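Local atomic coordinates of Tle cognate immunity protein 4 C-terminal domain-containing protein (Pseudomonas aeruginosa PAO1, PDB entry 4R1D), a protein that binds the lipase effector Tle4 of the H2 type VI secretion system and probably inhibits it, protecting its own bacterium from self-intoxication. Residues 62-67 against 82-87; 75-80 against 98-103; 211-216 against 224-229. All blocks are in the same frame, centred on the assembly; numbering follows the deposited sequence. Where two conformers were deposited one is given.

Contact 1: 62-67 against 82-87; sequences KSKGNM and LSWSSE
Two backbone hydrogen bonds tie the loop 62-67 to the end of strand 79-84 and the turn after it: Trp-84 N gives its proton to Met-67 O at 3.1 Å, and Lys-62 N to Glu-87 O at 2.7 Å.

Between these bonds Met-67 folds back on itself. Bends at chi2 (-66°) and chi3 (-72°) bring its methyl CE to 3.8 Å from Trp-84 CB. Its sulfur lies oblique to the indole in a Met-aromatic contact, SD being 5.5 Å from the centroid of the five-membered ring. SD also touches Glu-87 CG.

The aliphatic part of Lys-64 crosses the indole at about a right angle, with CD 3.5 Å from Trp-84 CZ2. At the indole edge a water in the ring plane accepts from Trp-84 NE1 and donates to Lys-64 O. This satisfies the indole N-H and bridges the loop and the ring. Lys-62 and Glu-87 add a second link beside their backbone bond, a salt bridge of 3.4 Å between Lys-62 NZ and Glu-87 OE1. Lys-62 CE lies equally near that oxygen.

The indole meets the rings of His-61 and Tyr-93 and packs on Leu-69 of strand 68-73. Ser-86 OG bonds to Val-88 N and, weakly, to Ser-410 of the partner chain. Met-67 reaches Trp-56 of helix 42-58, so the contact joins that helix to the hairpin of strands 68-73 and 79-84.

Contact 2: 75-80 against 98-103; sequences GNESVG and YVTSKP
Tyr-98 O is gripped by two donors of the facing segment, Ser-78 OG at 2.7 Å and Val-79 N at 3.1 Å. The contact belongs to the antiparallel beta hairpin of strands 79-84 and 92-100, at the end remote from its connecting loop. The Ser-78 hydroxyl is tilted 33° from the carbonyl plane of Tyr-98. With chi1 at 177°, Ser-78 OG points away from its amide N and over to Tyr-98 O.

Val-79 and Tyr-98 form a hydrogen-bonded pair. The return bond, from Tyr-98 N to Val-79 O, is 2.8 Å long. Their side chains lie on the same face of the sheet. There Tyr-98 packs on helix 42-58, against Leu-45, Val-49 and Leu-52, and its hydroxyl bonds to Asp-96.

Before Ser-78 the chain makes a type I' beta turn from Gly-75, closed by Ser-78 N to Gly-75 O at 3.0 Å. The turn places Glu-77 beside the end of Lys-102. Lys-102 was modelled in two conformers, so its bonds are less certain. In the conformer given, the lysine chain bends at chi2 and turns back along its own segment, where Lys-102 NZ donates to Thr-100 OG1 at 2.7 Å. Glu-77 crosses this lysine obliquely, and Glu-77 OE1 and Lys-102 NZ form a long salt bridge of 3.8 Å.

On the side of helix 119-132, Val-99 meets Ala-130. Here the Ser-78 hydroxyl also rests against the neighbouring strand, with Ser-78 OG 3.6 Å from Val-99 CB.

Contact 3: 211-216 against 224-229; sequences TLRKGK and GEEYLV
A classic beta bulge interrupts the antiparallel hairpin of strands 209-214 and 225-233, where Leu-212 and Arg-213 both face Leu-228. Leu-228 O accepts from Leu-212 N at 2.7 Å and, weakly, from Arg-213 N at 3.3 Å. Leu-228 N returns a bond to Arg-213 O, closing the bulge. Beyond it Gly-215 and Glu-226 exchange a pair of bonds.

On the face of Arg-213 and Glu-226, a salt bridge joins Arg-213 NH1 to Glu-226 OE2 at 3.0 Å. The bond is nearly straight, at 173°. It meets OE2 on the syn side, 27° out of the carboxylate plane, though OE2 lies in the guanidinium plane. Leu-228 CD2 lies over one guanidinium face. A water donates to both Glu-226 OE2 and Lys-216 O. Glu-226 OE1 is bonded to His-217 and Trp-288, so the carboxylate is held at both oxygens.

On the other face chi1 of 169° and an extended chain lay Lys-214 along the Tyr-227 ring. Lys-214 CD makes a CH-pi contact 3.9 Å from the ring centroid. Another water links Thr-211 OG1 with Tyr-227 OH.

Helices pack on both faces of the hairpin. Asp-196 of helix 191-205 forms a salt bridge with Lys-214 NZ and a hydrogen bond with Tyr-227 OH. Asp-289 of helix 281-292 forms a salt bridge with Arg-213 NH2, and strand 236-245 pairs with the other edge of strand 225-233.

In the fold
Contacts 1 and 2 share strand 79-84 and lie toward its two ends, with centres 26 Å apart. Their segments alternate along the chain, all within the N-terminal domain of the Tle cognate immunity protein 4 family. Helix 42-58 receives side chains from both. Contact 3 belongs to the C-terminal domain, on the opposite side of the chain centre from the other two. Its centre is 51 Å from that of contact 1 and 44 Å from that of contact 2, and its nearest atoms are about 38 Å and about 33 Å away. The partner chain reaches contact 1 and also contact 3, where Leu-91 of the partner chain packs on Val-229. It does not touch contact 2.

Contact 1: 62-67 against 82-87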
loop_
_atom_site.group_PDB
_atom_site.type_symbol
_atom_site.label_atom_id
_atom_site.label_comp_id
_atom_site.label_asym_id
_atom_site.label_seq_id
_atom_site.Cartn_x
_atom_site.Cartn_y
_atom_site.Cartn_z
ATOM N N LYS B 62 13.417 22.708 -4.943
ATOM C CA LYS B 62 14.521 22.451 -5.869
ATOM C C LYS B 62 14.764 23.641 -6.794
ATOM O O LYS B 62 15.862 23.804 -7.321
ATOM C CB LYS B 62 14.291 21.179 -6.693
ATOM C CG LYS B 62 14.214 19.892 -5.872
ATOM C CD LYS B 62 15.491 19.606 -5.094
ATOM C CE LYS B 62 15.384 18.275 -4.356
ATOM N NZ LYS B 62 16.556 18.011 -3.476
ATOM N N SER B 63 13.742 24.465 -6.991
ATOM C CA SER B 63 13.867 25.597 -7.907
ATOM C C SER B 63 13.212 26.898 -7.434
ATOM O O SER B 63 13.597 27.976 -7.884
ATOM C CB SER B 63 13.335 25.224 -9.293
ATOM O OG SER B 63 11.935 25.000 -9.268
ATOM N N LYS B 64 12.237 26.803 -6.532
ATOM C CA LYS B 64 11.451 27.972 -6.136
ATOM C C LYS B 64 11.865 28.630 -4.816
ATOM O O LYS B 64 11.151 29.499 -4.307
ATOM C CB LYS B 64 9.960 27.625 -6.075
ATOM C CG LYS B 64 9.378 27.113 -7.380
ATOM C CD LYS B 64 7.859 27.132 -7.323
ATOM C CE LYS B 64 7.248 26.553 -8.590
ATOM N NZ LYS B 64 7.586 27.340 -9.806
ATOM N N GLY B 65 12.997 28.215 -4.256
ATOM C CA GLY B 65 13.499 28.818 -3.034
ATOM C C GLY B 65 12.953 28.245 -1.738
ATOM O O GLY B 65 13.040 27.040 -1.496
ATOM N N ASN B 66 12.394 29.106 -0.893
ATOM C CA ASN B 66 12.000 28.683 0.452
ATOM C C ASN B 66 10.780 27.768 0.392
ATOM O O ASN B 66 9.834 28.047 -0.334
ATOM C CB ASN B 66 11.724 29.909 1.335
ATOM C CG ASN B 66 11.866 29.615 2.829
ATOM O OD1 ASN B 66 11.307 28.641 3.351
ATOM N ND2 ASN B 66 12.614 30.468 3.525
ATOM N N MET B 67 10.795 26.677 1.155
ATOM C CA MET B 67 9.640 25.793 1.210
ATOM C C MET B 67 8.486 26.425 1.970
ATOM O O MET B 67 7.328 26.091 1.734
ATOM C CB MET B 67 10.006 24.431 1.824
ATOM C CG MET B 67 10.787 23.528 0.884
ATOM S SD MET B 67 9.801 23.018 -0.522
ATOM C CE MET B 67 8.656 21.871 0.266
ATOM N N LEU B 82 1.446 27.507 5.431
ATOM C CA LEU B 82 1.377 27.163 4.019
ATOM C C LEU B 82 2.776 26.943 3.482
ATOM O O LEU B 82 3.641 27.828 3.571
ATOM C CB LEU B 82 0.689 28.287 3.235
ATOM C CG LEU B 82 0.324 27.959 1.785
ATOM C CD1 LEU B 82 -0.880 27.050 1.748
ATOM C CD2 LEU B 82 0.020 29.256 1.039
ATOM N N SER B 83 3.001 25.755 2.930
ATOM C CA SER B 83 4.293 25.400 2.354
ATOM C C SER B 83 4.046 24.729 1.015
ATOM O O SER B 83 2.922 24.340 0.725
ATOM C CB SER B 83 5.062 24.458 3.293
ATOM O OG SER B 83 4.344 23.245 3.506
ATOM N N TRP B 84 5.080 24.614 0.185
ATOM C CA TRP B 84 4.979 23.777 -1.012
ATOM C C TRP B 84 4.732 22.325 -0.600
ATOM O O TRP B 84 5.254 21.873 0.412
ATOM C CB TRP B 84 6.253 23.885 -1.856
ATOM C CG TRP B 84 6.300 25.158 -2.648
ATOM C CD1 TRP B 84 7.194 26.181 -2.509
ATOM C CD2 TRP B 84 5.402 25.546 -3.692
ATOM N NE1 TRP B 84 6.908 27.186 -3.410
ATOM C CE2 TRP B 84 5.811 26.819 -4.145
ATOM C CE3 TRP B 84 4.288 24.946 -4.288
ATOM C CZ2 TRP B 84 5.150 27.491 -5.167
ATOM C CZ3 TRP B 84 3.636 25.616 -5.305
ATOM C CH2 TRP B 84 4.069 26.876 -5.733
ATOM N N SER B 85 3.949 21.589 -1.386
ATOM C CA SER B 85 3.605 20.215 -1.011
ATOM C C SER B 85 4.754 19.222 -1.211
ATOM O O SER B 85 4.711 18.101 -0.698
ATOM C CB SER B 85 2.356 19.744 -1.750
ATOM O OG SER B 85 2.597 19.686 -3.134
ATOM N N SER B 86 5.769 19.626 -1.970
ATOM C CA SER B 86 7.012 18.867 -2.086
ATOM C C SER B 86 8.096 19.780 -2.616
ATOM O O SER B 86 7.827 20.919 -3.001
ATOM C CB SER B 86 6.869 17.678 -3.038
ATOM O OG SER B 86 7.072 18.099 -4.378
ATOM N N GLU B 87 9.320 19.269 -2.665
ATOM C CA GLU B 87 10.429 20.085 -3.128
ATOM C C GLU B 87 10.454 20.288 -4.639
ATOM O O GLU B 87 11.340 20.973 -5.156
ATOM C CB GLU B 87 11.757 19.539 -2.597
ATOM C CG GLU B 87 11.821 19.629 -1.081
ATOM C CD GLU B 87 13.136 19.162 -0.497
ATOM O OE1 GLU B 87 13.994 18.661 -1.260
ATOM O OE2 GLU B 87 13.304 19.300 0.735
HETATM O O HOH W 1 8.552 29.618 -3.362
#

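Contact 2: 75-80 against 98-103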
loop_
_atom_site.group_PDB
_atom_site.type_symbol
_atom_site.label_atom_id
_atom_site.label_comp_id
_atom_site.label_asym_id
_atom_site.label_seq_id
_atom_site.Cartn_x
_atom_site.Cartn_y
_atom_site.Cartn_z
ATOM N N GLY B 75 -8.570 34.088 11.715
ATOM C CA GLY B 75 -9.467 34.641 12.712
ATOM C C GLY B 75 -9.728 33.609 13.796
ATOM O O GLY B 75 -9.370 32.436 13.648
ATOM N N ASN B 76 -10.346 34.045 14.890
ATOM C CA ASN B 76 -10.703 33.147 15.979
ATOM C C ASN B 76 -9.526 32.328 16.506
ATOM O O ASN B 76 -9.685 31.165 16.877
ATOM C CB ASN B 76 -11.858 32.239 15.547
ATOM C CG ASN B 76 -13.169 32.993 15.440
ATOM O OD1 ASN B 76 -13.663 33.268 14.342
ATOM N ND2 ASN B 76 -13.738 33.343 16.590
ATOM N N GLU B 77 -8.357 32.970 16.551
ATOM C CA GLU B 77 -7.074 32.372 16.960
ATOM C C GLU B 77 -6.612 31.150 16.163
ATOM O O GLU B 77 -5.642 30.501 16.532
ATOM C CB GLU B 77 -6.987 32.092 18.471
ATOM C CG GLU B 77 -8.278 31.712 19.159
ATOM C CD GLU B 77 -9.057 32.927 19.612
ATOM O OE1 GLU B 77 -10.282 32.811 19.819
ATOM O OE2 GLU B 77 -8.436 34.004 19.761
ATOM N N SER B 78 -7.292 30.854 15.066
ATOM C CA SER B 78 -6.884 29.743 14.220
ATOM C C SER B 78 -5.828 30.207 13.225
ATOM O O SER B 78 -5.909 31.324 12.710
ATOM C CB SER B 78 -8.098 29.160 13.498
ATOM O OG SER B 78 -7.705 28.129 12.611
ATOM N N VAL B 79 -4.835 29.355 12.958
ATOM C CA VAL B 79 -3.769 29.705 12.026
ATOM C C VAL B 79 -3.442 28.567 11.059
ATOM O O VAL B 79 -3.754 27.399 11.312
ATOM C CB VAL B 79 -2.469 30.098 12.767
ATOM C CG1 VAL B 79 -2.717 31.302 13.682
ATOM C CG2 VAL B 79 -1.932 28.918 13.565
ATOM N N GLY B 80 -2.798 28.914 9.955
ATOM C CA GLY B 80 -2.333 27.909 9.016
ATOM C C GLY B 80 -0.903 28.144 8.588
ATOM O O GLY B 80 -0.474 29.286 8.435
ATOM N N TYR B 98 -4.314 24.819 12.219
ATOM C CA TYR B 98 -4.533 24.552 13.634
ATOM C C TYR B 98 -5.738 25.367 14.071
ATOM O O TYR B 98 -5.838 26.562 13.775
ATOM C CB TYR B 98 -3.273 24.905 14.429
ATOM C CG TYR B 98 -2.112 24.056 13.981
ATOM C CD1 TYR B 98 -1.837 22.858 14.609
ATOM C CD2 TYR B 98 -1.344 24.411 12.870
ATOM C CE1 TYR B 98 -0.803 22.045 14.184
ATOM C CE2 TYR B 98 -0.304 23.603 12.436
ATOM C CZ TYR B 98 -0.044 22.418 13.100
ATOM O OH TYR B 98 0.979 21.594 12.698
ATOM N N VAL B 99 -6.672 24.714 14.742
ATOM C CA VAL B 99 -7.945 25.358 15.050
ATOM C C VAL B 99 -8.432 24.901 16.412
ATOM O O VAL B 99 -8.177 23.766 16.822
ATOM C CB VAL B 99 -9.009 25.064 13.965
ATOM C CG1 VAL B 99 -9.326 23.572 13.890
ATOM C CG2 VAL B 99 -10.274 25.886 14.204
ATOM N N THR B 100 -9.119 25.793 17.118
ATOM C CA THR B 100 -9.576 25.511 18.471
ATOM C C THR B 100 -11.090 25.602 18.585
ATOM O O THR B 100 -11.725 26.387 17.897
ATOM C CB THR B 100 -8.948 26.504 19.466
ATOM O OG1 THR B 100 -9.232 27.843 19.038
ATOM C CG2 THR B 100 -7.448 26.307 19.517
ATOM N N SER B 101 -11.669 24.792 19.463
ATOM C CA SER B 101 -13.100 24.850 19.711
ATOM C C SER B 101 -13.410 25.997 20.671
ATOM O O SER B 101 -12.524 26.466 21.394
ATOM C CB SER B 101 -13.572 23.530 20.317
ATOM O OG SER B 101 -12.761 23.190 21.430
ATOM N N LYS B 102 -14.662 26.447 20.646
ATOM C CA LYS B 102 -15.140 27.471 21.575
ATOM C C LYS B 102 -16.490 27.044 22.131
ATOM O O LYS B 102 -17.264 26.357 21.458
ATOM C CB LYS B 102 -15.283 28.826 20.868
ATOM C CG LYS B 102 -14.046 29.261 20.109
ATOM C CD LYS B 102 -12.827 29.317 21.008
ATOM C CE LYS B 102 -11.542 29.220 20.200
ATOM N NZ LYS B 102 -10.332 29.247 21.063
ATOM N N PRO B 103 -16.802 27.479 23.362
ATOM C CA PRO B 103 -15.956 28.325 24.210
ATOM C C PRO B 103 -14.927 27.553 25.029
ATOM O O PRO B 103 -13.976 28.161 25.527
ATOM C CB PRO B 103 -16.969 29.002 25.149
ATOM C CG PRO B 103 -18.100 28.045 25.226
ATOM C CD PRO B 103 -18.196 27.439 23.838
#

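Contact 3: 211-216 against 224-229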
loop_
_atom_site.group_PDB
_atom_site.type_symbol
_atom_site.label_atom_id
_atom_site.label_comp_id
_atom_site.label_asym_id
_atom_site.label_seq_id
_atom_site.Cartn_x
_atom_site.Cartn_y
_atom_site.Cartn_z
ATOM N N THR B 211 -23.802 -18.613 4.279
ATOM C CA THR B 211 -24.458 -17.328 4.405
ATOM C C THR B 211 -25.492 -17.416 5.516
ATOM O O THR B 211 -26.381 -18.261 5.474
ATOM C CB THR B 211 -25.125 -16.907 3.087
ATOM O OG1 THR B 211 -24.109 -16.679 2.101
ATOM C CG2 THR B 211 -25.929 -15.629 3.275
ATOM N N LEU B 212 -25.373 -16.553 6.517
ATOM C CA LEU B 212 -26.344 -16.540 7.610
ATOM C C LEU B 212 -27.568 -15.713 7.259
ATOM O O LEU B 212 -28.668 -15.988 7.737
ATOM C CB LEU B 212 -25.725 -16.011 8.909
ATOM C CG LEU B 212 -24.535 -16.780 9.489
ATOM C CD1 LEU B 212 -24.031 -16.130 10.768
ATOM C CD2 LEU B 212 -24.906 -18.237 9.735
ATOM N N ARG B 213 -27.372 -14.694 6.426
ATOM C CA ARG B 213 -28.428 -13.748 6.135
ATOM C C ARG B 213 -28.067 -12.888 4.937
ATOM O O ARG B 213 -26.912 -12.493 4.765
ATOM C CB ARG B 213 -28.650 -12.856 7.364
ATOM C CG ARG B 213 -30.090 -12.612 7.730
ATOM C CD ARG B 213 -30.196 -11.429 8.693
ATOM N NE ARG B 213 -30.170 -11.814 10.101
ATOM C CZ ARG B 213 -30.000 -10.944 11.097
ATOM N NH1 ARG B 213 -29.814 -9.656 10.828
ATOM N NH2 ARG B 213 -30.002 -11.359 12.359
ATOM N N LYS B 214 -29.056 -12.597 4.103
ATOM C CA LYS B 214 -28.853 -11.693 2.977
ATOM C C LYS B 214 -30.165 -11.012 2.636
ATOM O O LYS B 214 -31.148 -11.681 2.322
ATOM C CB LYS B 214 -28.324 -12.445 1.751
ATOM C CG LYS B 214 -28.345 -11.606 0.472
ATOM C CD LYS B 214 -27.851 -12.384 -0.740
ATOM C CE LYS B 214 -27.859 -11.503 -1.980
ATOM N NZ LYS B 214 -27.624 -12.272 -3.233
ATOM N N GLY B 215 -30.187 -9.686 2.693
ATOM C CA GLY B 215 -31.379 -8.960 2.302
ATOM C C GLY B 215 -31.453 -7.579 2.905
ATOM O O GLY B 215 -30.439 -7.015 3.298
ATOM N N LYS B 216 -32.665 -7.037 2.982
ATOM C CA LYS B 216 -32.860 -5.696 3.514
ATOM C C LYS B 216 -32.766 -5.673 5.033
ATOM O O LYS B 216 -33.154 -6.628 5.708
ATOM C CB LYS B 216 -34.210 -5.135 3.064
ATOM C CG LYS B 216 -34.399 -5.175 1.564
ATOM C CD LYS B 216 -35.587 -4.344 1.133
ATOM C CE LYS B 216 -35.702 -4.299 -0.383
ATOM N NZ LYS B 216 -36.903 -3.518 -0.810
ATOM N N GLY B 224 -31.013 0.430 4.765
ATOM C CA GLY B 224 -29.839 -0.431 4.729
ATOM C C GLY B 224 -30.096 -1.812 4.150
ATOM O O GLY B 224 -31.216 -2.317 4.195
ATOM N N GLU B 225 -29.053 -2.420 3.587
ATOM C CA GLU B 225 -29.111 -3.811 3.163
ATOM C C GLU B 225 -27.910 -4.522 3.763
ATOM O O GLU B 225 -26.895 -3.890 4.031
ATOM C CB GLU B 225 -29.124 -3.914 1.638
ATOM C CG GLU B 225 -30.345 -3.216 1.029
ATOM C CD GLU B 225 -30.585 -3.564 -0.435
ATOM O OE1 GLU B 225 -29.608 -3.867 -1.153
ATOM O OE2 GLU B 225 -31.762 -3.528 -0.861
ATOM N N GLU B 226 -28.025 -5.821 3.993
ATOM C CA GLU B 226 -26.958 -6.537 4.682
ATOM C C GLU B 226 -26.659 -7.885 4.053
ATOM O O GLU B 226 -27.495 -8.472 3.377
ATOM C CB GLU B 226 -27.311 -6.728 6.159
ATOM C CG GLU B 226 -28.389 -7.758 6.383
ATOM C CD GLU B 226 -28.835 -7.838 7.832
ATOM O OE1 GLU B 226 -28.167 -7.242 8.711
ATOM O OE2 GLU B 226 -29.864 -8.495 8.081
ATOM N N TYR B 227 -25.458 -8.376 4.322
ATOM C CA TYR B 227 -25.011 -9.651 3.824
ATOM C C TYR B 227 -24.145 -10.188 4.945
ATOM O O TYR B 227 -23.174 -9.548 5.340
ATOM C CB TYR B 227 -24.179 -9.434 2.548
ATOM C CG TYR B 227 -24.224 -10.579 1.562
ATOM C CD1 TYR B 227 -24.179 -11.896 1.991
ATOM C CD2 TYR B 227 -24.321 -10.337 0.200
ATOM C CE1 TYR B 227 -24.219 -12.949 1.083
ATOM C CE2 TYR B 227 -24.363 -11.382 -0.716
ATOM C CZ TYR B 227 -24.311 -12.686 -0.264
ATOM O OH TYR B 227 -24.356 -13.733 -1.158
ATOM N N LEU B 228 -24.506 -11.347 5.484
ATOM C CA LEU B 228 -23.846 -11.862 6.680
ATOM C C LEU B 228 -23.328 -13.267 6.420
ATOM O O LEU B 228 -24.108 -14.162 6.091
ATOM C CB LEU B 228 -24.847 -11.920 7.850
ATOM C CG LEU B 228 -25.053 -10.711 8.767
ATOM C CD1 LEU B 228 -25.272 -9.414 8.027
ATOM C CD2 LEU B 228 -26.220 -10.978 9.720
ATOM N N VAL B 229 -22.023 -13.474 6.562
ATOM C CA VAL B 229 -21.471 -14.799 6.323
ATOM C C VAL B 229 -20.641 -15.273 7.513
ATOM O O VAL B 229 -20.184 -14.473 8.323
ATOM C CB VAL B 229 -20.634 -14.851 5.021
ATOM C CG1 VAL B 229 -21.440 -14.285 3.845
ATOM C CG2 VAL B 229 -19.331 -14.098 5.186
HETATM O O HOH W 2 -25.399 -16.196 -0.344
HETATM O O HOH W 3 -31.684 -9.275 6.022
#